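Local coordinates for protein beta sliding clamp (PDB 6DJ8) that probably forms a ring-shaped head-to-tail homodimer around DNA that tethers DNA polymerases and other proteins to it and makes replication processive, at residues 217-222 with 259-264; 282-287 with 361-366. All coordinates share one frame; numbering follows the deposited sequence. Where two conformers were deposited one is given.

Contact 1: residues 217-222 with 259-264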
loop_
_atom_site.group_PDB
_atom_site.type_symbol
_atom_site.label_atom_id
_atom_site.label_comp_id
_atom_site.label_asym_id
_atom_site.label_seq_id
_atom_site.Cartn_x
_atom_site.Cartn_y
_atom_site.Cartn_z
ATOM N N ASN A 217 39.055 -5.936 10.607
ATOM C CA ASN A 217 39.034 -6.053 9.156
ATOM C C ASN A 217 37.976 -7.079 8.774
ATOM O O ASN A 217 38.303 -8.227 8.463
ATOM C CB ASN A 217 40.438 -6.435 8.625
ATOM C CG ASN A 217 40.454 -6.640 7.116
ATOM O OD1 ASN A 217 39.707 -5.985 6.381
ATOM N ND2 ASN A 217 41.313 -7.532 6.645
ATOM N N PHE A 218 36.699 -6.672 8.801
ATOM C CA PHE A 218 35.580 -7.592 8.659
ATOM C C PHE A 218 34.544 -7.011 7.713
ATOM O O PHE A 218 34.264 -5.810 7.748
ATOM C CB PHE A 218 34.911 -7.887 10.018
ATOM C CG PHE A 218 35.884 -8.252 11.112
ATOM C CD1 PHE A 218 36.516 -9.484 11.106
ATOM C CD2 PHE A 218 36.157 -7.368 12.145
ATOM C CE1 PHE A 218 37.425 -9.832 12.115
ATOM C CE2 PHE A 218 37.064 -7.697 13.149
ATOM C CZ PHE A 218 37.700 -8.938 13.137
ATOM N N ILE A 219 33.963 -7.883 6.892
ATOM C CA ILE A 219 32.931 -7.523 5.927
ATOM C C ILE A 219 31.686 -8.325 6.271
ATOM O O ILE A 219 31.702 -9.562 6.198
ATOM C CB ILE A 219 33.364 -7.799 4.482
ATOM C CG1 ILE A 219 34.690 -7.097 4.167
ATOM C CG2 ILE A 219 32.268 -7.370 3.501
ATOM C CD1 ILE A 219 35.356 -7.648 2.969
ATOM N N VAL A 220 30.623 -7.624 6.632
ATOM C CA VAL A 220 29.368 -8.221 7.090
ATOM C C VAL A 220 28.287 -7.951 6.050
ATOM O O VAL A 220 28.045 -6.787 5.717
ATOM C CB VAL A 220 28.940 -7.652 8.452
ATOM C CG1 VAL A 220 27.658 -8.346 8.924
ATOM C CG2 VAL A 220 30.064 -7.818 9.473
ATOM N N PRO A 221 27.602 -8.969 5.547
ATOM C CA PRO A 221 26.526 -8.727 4.578
ATOM C C PRO A 221 25.509 -7.762 5.152
ATOM O O PRO A 221 25.175 -7.814 6.337
ATOM C CB PRO A 221 25.922 -10.115 4.337
ATOM C CG PRO A 221 27.049 -11.070 4.666
ATOM C CD PRO A 221 27.716 -10.410 5.851
ATOM N N VAL A 222 25.053 -6.835 4.308
ATOM C CA VAL A 222 24.206 -5.772 4.815
ATOM C C VAL A 222 22.861 -6.304 5.323
ATOM O O VAL A 222 22.238 -5.663 6.173
ATOM C CB VAL A 222 24.014 -4.680 3.741
ATOM C CG1 VAL A 222 23.153 -5.198 2.545
ATOM C CG2 VAL A 222 23.386 -3.440 4.379
ATOM N N SER A 259 27.407 -15.164 8.644
ATOM C CA SER A 259 28.770 -15.379 8.168
ATOM C C SER A 259 29.348 -14.095 7.605
ATOM O O SER A 259 28.630 -13.252 7.048
ATOM C CB SER A 259 28.827 -16.454 7.086
ATOM O OG SER A 259 28.554 -17.722 7.631
ATOM N N LEU A 260 30.662 -13.954 7.753
ATOM C CA LEU A 260 31.377 -12.863 7.121
ATOM C C LEU A 260 31.651 -13.184 5.655
ATOM O O LEU A 260 31.666 -14.339 5.229
ATOM C CB LEU A 260 32.696 -12.595 7.849
ATOM C CG LEU A 260 32.567 -12.325 9.349
ATOM C CD1 LEU A 260 33.947 -12.230 9.981
ATOM C CD2 LEU A 260 31.757 -11.065 9.626
ATOM N N ILE A 261 31.868 -12.134 4.876
ATOM C CA ILE A 261 32.319 -12.270 3.499
ATOM C C ILE A 261 33.837 -12.299 3.553
ATOM O O ILE A 261 34.450 -11.391 4.125
ATOM C CB ILE A 261 31.799 -11.101 2.647
ATOM C CG1 ILE A 261 30.273 -11.135 2.624
ATOM C CG2 ILE A 261 32.321 -11.193 1.219
ATOM C CD1 ILE A 261 29.658 -9.780 2.523
ATOM N N ASN A 262 34.450 -13.355 3.009
ATOM C CA ASN A 262 35.910 -13.482 3.034
ATOM C C ASN A 262 36.464 -12.864 1.759
ATOM O O ASN A 262 36.646 -13.525 0.736
ATOM C CB ASN A 262 36.351 -14.933 3.191
ATOM C CG ASN A 262 37.861 -15.091 3.094
ATOM O OD1 ASN A 262 38.604 -14.641 3.968
ATOM N ND2 ASN A 262 38.322 -15.730 2.027
ATOM N N GLY A 263 36.751 -11.573 1.826
ATOM C CA GLY A 263 37.278 -10.868 0.677
ATOM C C GLY A 263 38.127 -9.693 1.095
ATOM O O GLY A 263 38.389 -9.511 2.287
ATOM N N ASN A 264 38.569 -8.892 0.133
ATOM C CA ASN A 264 39.349 -7.692 0.403
ATOM C C ASN A 264 38.492 -6.484 0.046
ATOM O O ASN A 264 38.165 -6.270 -1.128
ATOM C CB ASN A 264 40.653 -7.706 -0.390
ATOM C CG ASN A 264 41.637 -8.741 0.134
ATOM O OD1 ASN A 264 41.872 -8.837 1.340
ATOM N ND2 ASN A 264 42.199 -9.537 -0.772
HETATM O O HOH W 1 37.787 -8.955 5.518
HETATM O O HOH W 2 35.467 -10.265 6.234
#

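Contact 2: residues 282-287 with 361-366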
loop_
_atom_site.group_PDB
_atom_site.type_symbol
_atom_site.label_atom_id
_atom_site.label_comp_id
_atom_site.label_asym_id
_atom_site.label_seq_id
_atom_site.Cartn_x
_atom_site.Cartn_y
_atom_site.Cartn_z
ATOM N N VAL A 282 22.861 24.232 2.523
ATOM C CA VAL A 282 21.487 24.226 2.020
ATOM C C VAL A 282 20.529 23.817 3.130
ATOM O O VAL A 282 20.804 22.887 3.898
ATOM C CB VAL A 282 21.313 23.281 0.813
ATOM C CG1 VAL A 282 19.940 23.500 0.174
ATOM C CG2 VAL A 282 22.433 23.494 -0.202
ATOM N N SER A 283 19.396 24.505 3.199
ATOM C CA SER A 283 18.348 24.141 4.136
ATOM C C SER A 283 17.761 22.785 3.746
ATOM O O SER A 283 17.331 22.595 2.606
ATOM C CB SER A 283 17.278 25.231 4.148
ATOM O OG SER A 283 16.055 24.745 4.657
ATOM N N LEU A 284 17.745 21.845 4.702
ATOM C CA LEU A 284 17.440 20.444 4.398
ATOM C C LEU A 284 15.982 20.242 4.006
ATOM O O LEU A 284 15.689 19.574 3.009
ATOM C CB LEU A 284 17.791 19.554 5.596
ATOM C CG LEU A 284 17.712 18.033 5.396
ATOM C CD1 LEU A 284 18.677 17.549 4.318
ATOM C CD2 LEU A 284 17.947 17.304 6.719
ATOM N N GLY A 285 15.050 20.774 4.803
ATOM C CA GLY A 285 13.639 20.566 4.511
ATOM C C GLY A 285 13.241 21.091 3.144
ATOM O O GLY A 285 12.481 20.451 2.415
ATOM N N ILE A 286 13.771 22.253 2.769
ATOM C CA ILE A 286 13.450 22.828 1.468
ATOM C C ILE A 286 14.129 22.045 0.352
ATOM O O ILE A 286 13.540 21.821 -0.716
ATOM C CB ILE A 286 13.804 24.323 1.455
ATOM C CG1 ILE A 286 12.700 25.088 2.193
ATOM C CG2 ILE A 286 13.951 24.838 0.029
ATOM C CD1 ILE A 286 13.179 26.121 3.128
ATOM N N LEU A 287 15.364 21.598 0.576
ATOM C CA LEU A 287 15.982 20.704 -0.397
ATOM C C LEU A 287 15.115 19.464 -0.619
ATOM O O LEU A 287 14.849 19.078 -1.764
ATOM C CB LEU A 287 17.385 20.304 0.059
ATOM C CG LEU A 287 18.104 19.417 -0.955
ATOM C CD1 LEU A 287 18.083 20.090 -2.332
ATOM C CD2 LEU A 287 19.544 19.167 -0.482
ATOM N N SER A 361 19.334 20.887 10.608
ATOM C CA SER A 361 18.543 21.887 9.897
ATOM C C SER A 361 19.104 22.144 8.505
ATOM O O SER A 361 18.345 22.358 7.553
ATOM C CB SER A 361 18.514 23.195 10.691
ATOM O OG SER A 361 17.386 23.976 10.343
ATOM N N LYS A 362 20.428 22.157 8.378
ATOM C CA LYS A 362 21.104 22.431 7.124
ATOM C C LYS A 362 22.009 21.260 6.764
ATOM O O LYS A 362 22.342 20.426 7.606
ATOM C CB LYS A 362 21.905 23.735 7.220
ATOM C CG LYS A 362 21.048 24.904 7.709
ATOM C CD LYS A 362 21.490 26.230 7.118
ATOM C CE LYS A 362 20.546 27.371 7.526
ATOM N NZ LYS A 362 19.512 27.651 6.452
ATOM N N ILE A 363 22.407 21.202 5.497
ATOM C CA ILE A 363 23.310 20.168 5.009
ATOM C C ILE A 363 24.452 20.829 4.249
ATOM O O ILE A 363 24.239 21.792 3.503
ATOM C CB ILE A 363 22.559 19.148 4.128
ATOM C CG1 ILE A 363 23.485 18.019 3.691
ATOM C CG2 ILE A 363 21.955 19.831 2.918
ATOM C CD1 ILE A 363 22.780 16.935 2.847
ATOM N N GLU A 364 25.668 20.320 4.441
ATOM C CA GLU A 364 26.814 20.794 3.677
ATOM C C GLU A 364 26.977 19.917 2.444
ATOM O O GLU A 364 26.937 18.687 2.540
ATOM C CB GLU A 364 28.095 20.767 4.518
ATOM C CG GLU A 364 27.950 21.317 5.926
ATOM C CD GLU A 364 29.201 21.077 6.770
ATOM O OE1 GLU A 364 29.500 19.898 7.052
ATOM O OE2 GLU A 364 29.869 22.049 7.156
ATOM N N ILE A 365 27.125 20.554 1.286
ATOM C CA ILE A 365 27.373 19.870 0.021
ATOM C C ILE A 365 28.613 20.517 -0.580
ATOM O O ILE A 365 28.600 21.713 -0.910
ATOM C CB ILE A 365 26.190 19.960 -0.943
ATOM C CG1 ILE A 365 24.939 19.351 -0.303
ATOM C CG2 ILE A 365 26.542 19.260 -2.252
ATOM C CD1 ILE A 365 23.650 19.681 -1.037
ATOM N N GLN A 366 29.688 19.743 -0.698
ATOM C CA GLN A 366 30.978 20.254 -1.131
ATOM C C GLN A 366 31.529 19.345 -2.218
ATOM O O GLN A 366 31.235 18.145 -2.251
ATOM C CB GLN A 366 31.944 20.320 0.042
ATOM C CG GLN A 366 31.359 21.034 1.241
ATOM C CD GLN A 366 32.239 20.940 2.463
ATOM O OE1 GLN A 366 33.260 20.256 2.455
ATOM N NE2 GLN A 366 31.857 21.642 3.519
HETATM O O HOH W 3 15.831 22.152 7.084
#

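Contact 1: residues 217-222 with 259-264
Ser259, the last residue of strand 254-259, meets Pro221 through its backbone: its carbonyl O lies 3.2 Å from Pro221 CD and also borders CG, so the proline ring rests against a polar atom on this side. Leu260 follows with both methyls in use. With CG anti to the carbonyl carbon (chi1 -55°) the branch is carried beside the backbone N, from where CD2 packs 3.7 Å from Val220 CG2 and CD1 comes obliquely to Phe218 CD1 at 3.9 Å. Phe247 of strand 246-251 touches both Leu260 and Val220, and the Phe218 ring is stacked with Phe242. At Ile261 the two backbones join directly. Its N donates to Ile219 O over 2.9 Å, a nearly straight bond (169° at the hydrogen) with the donor tilted 22° from the carbonyl plane; Leu260 CA adds a CH...O contact to the same oxygen. The Ile261 side chain crosses that of Ile219 at about a right angle, and its CD1 serves two neighbours, Ile219 CG2 and Pro221 CG, the latter 3.6 Å away, the Pro221 and Ile261 side chains sliding past each other in opposite directions. Next to the backbone bond a water links Ile261 and Ile219 again, donating to Ile261 O and accepting from Ile219 N. Gly263 closes the contact: its O approaches Ile219 CD1 at 3.6 Å and takes a weak bond from a second water, which also donates to Asn217 O. Strand 218-221 pairs on its other edge with strand 182-187. The chain leaving strand 254-259 is thus fastened along the outer edge of strand 218-221 by one direct bond and two waters, joining, inside the central domain of the beta-clamp fold, two sheets that each continue into a neighbouring domain.

Contact 2: residues 282-287 with 361-366
Val282 and Ile363 form an antiparallel hydrogen-bonded pair, Val282 N giving a 3.0 Å bond to Ile363 O and Ile363 N a 2.8 Å bond to Val282 O, both in the carbonyl plane. This joins neighbouring antiparallel strands 278-283 and 362-367 of the beta-clamp fold in the C-terminal domain, just where the first strand turns into helix 284-294. One more backbone bond follows beyond the strand: Leu284 N, already in the helix, donates to Ser361 O over 3.0 Å at 172°, lying 21° from the plane of that carbonyl. Between these bonds Ser283 and Lys362 form the non-hydrogen-bonded pair, their CA atoms 4.4 Å apart. The Lys362 chain, bent at its second and fourth torsions, brings NZ back beside Ser283 CB; the amine also makes a weak hydrogen bond to Pro333 O.

The face carrying Val282 and Ile363 is apolar here and turned toward the helices. Ile363 places CG2 between its backbone N and carbonyl carbon, while CG1 is anti to the N (chi1 -176°); the branch methyl thereby lies 3.4 Å from Val282 O and packs against Val282 CB. Val282 CG2 in turn meets Ile365 CD1 at 4.1 Å. From the first turn of the helix, Leu284 sets CD1 against Ile363 CB, and Leu287 reaches Ile365 tip to tip, its CD2 4.2 Å from Ile365 CD1. Ile355 and Phe351 of helix 348-355 touch this same group, so the side chains lie buried between sheet and helices. At the start of the helix, a water bound by Gly285 N donates to Ser361 O at 2.6 Å, giving that carbonyl a second partner besides Leu284 N.

Contacts 1 and 2 follow one another along the chain, 217-222 with 259-264 lying in the central domain and 282-287 with 361-366 in the C-terminal domain. Their centres are 34 Å apart and their nearest atoms about 20 Å, so neither touches the other. A single antiparallel sheet nevertheless reaches both: strand 218-221 is its outermost strand at one end, while strands 362-367 and 278-283 lie towards the other, and strands 202-211 and 383-387 pair where the two domains meet. Contact 1 brings a loop against that edge, whereas contact 2 continues regular strand pairing into a helix start. The other subunit of the dimer touches neither contact.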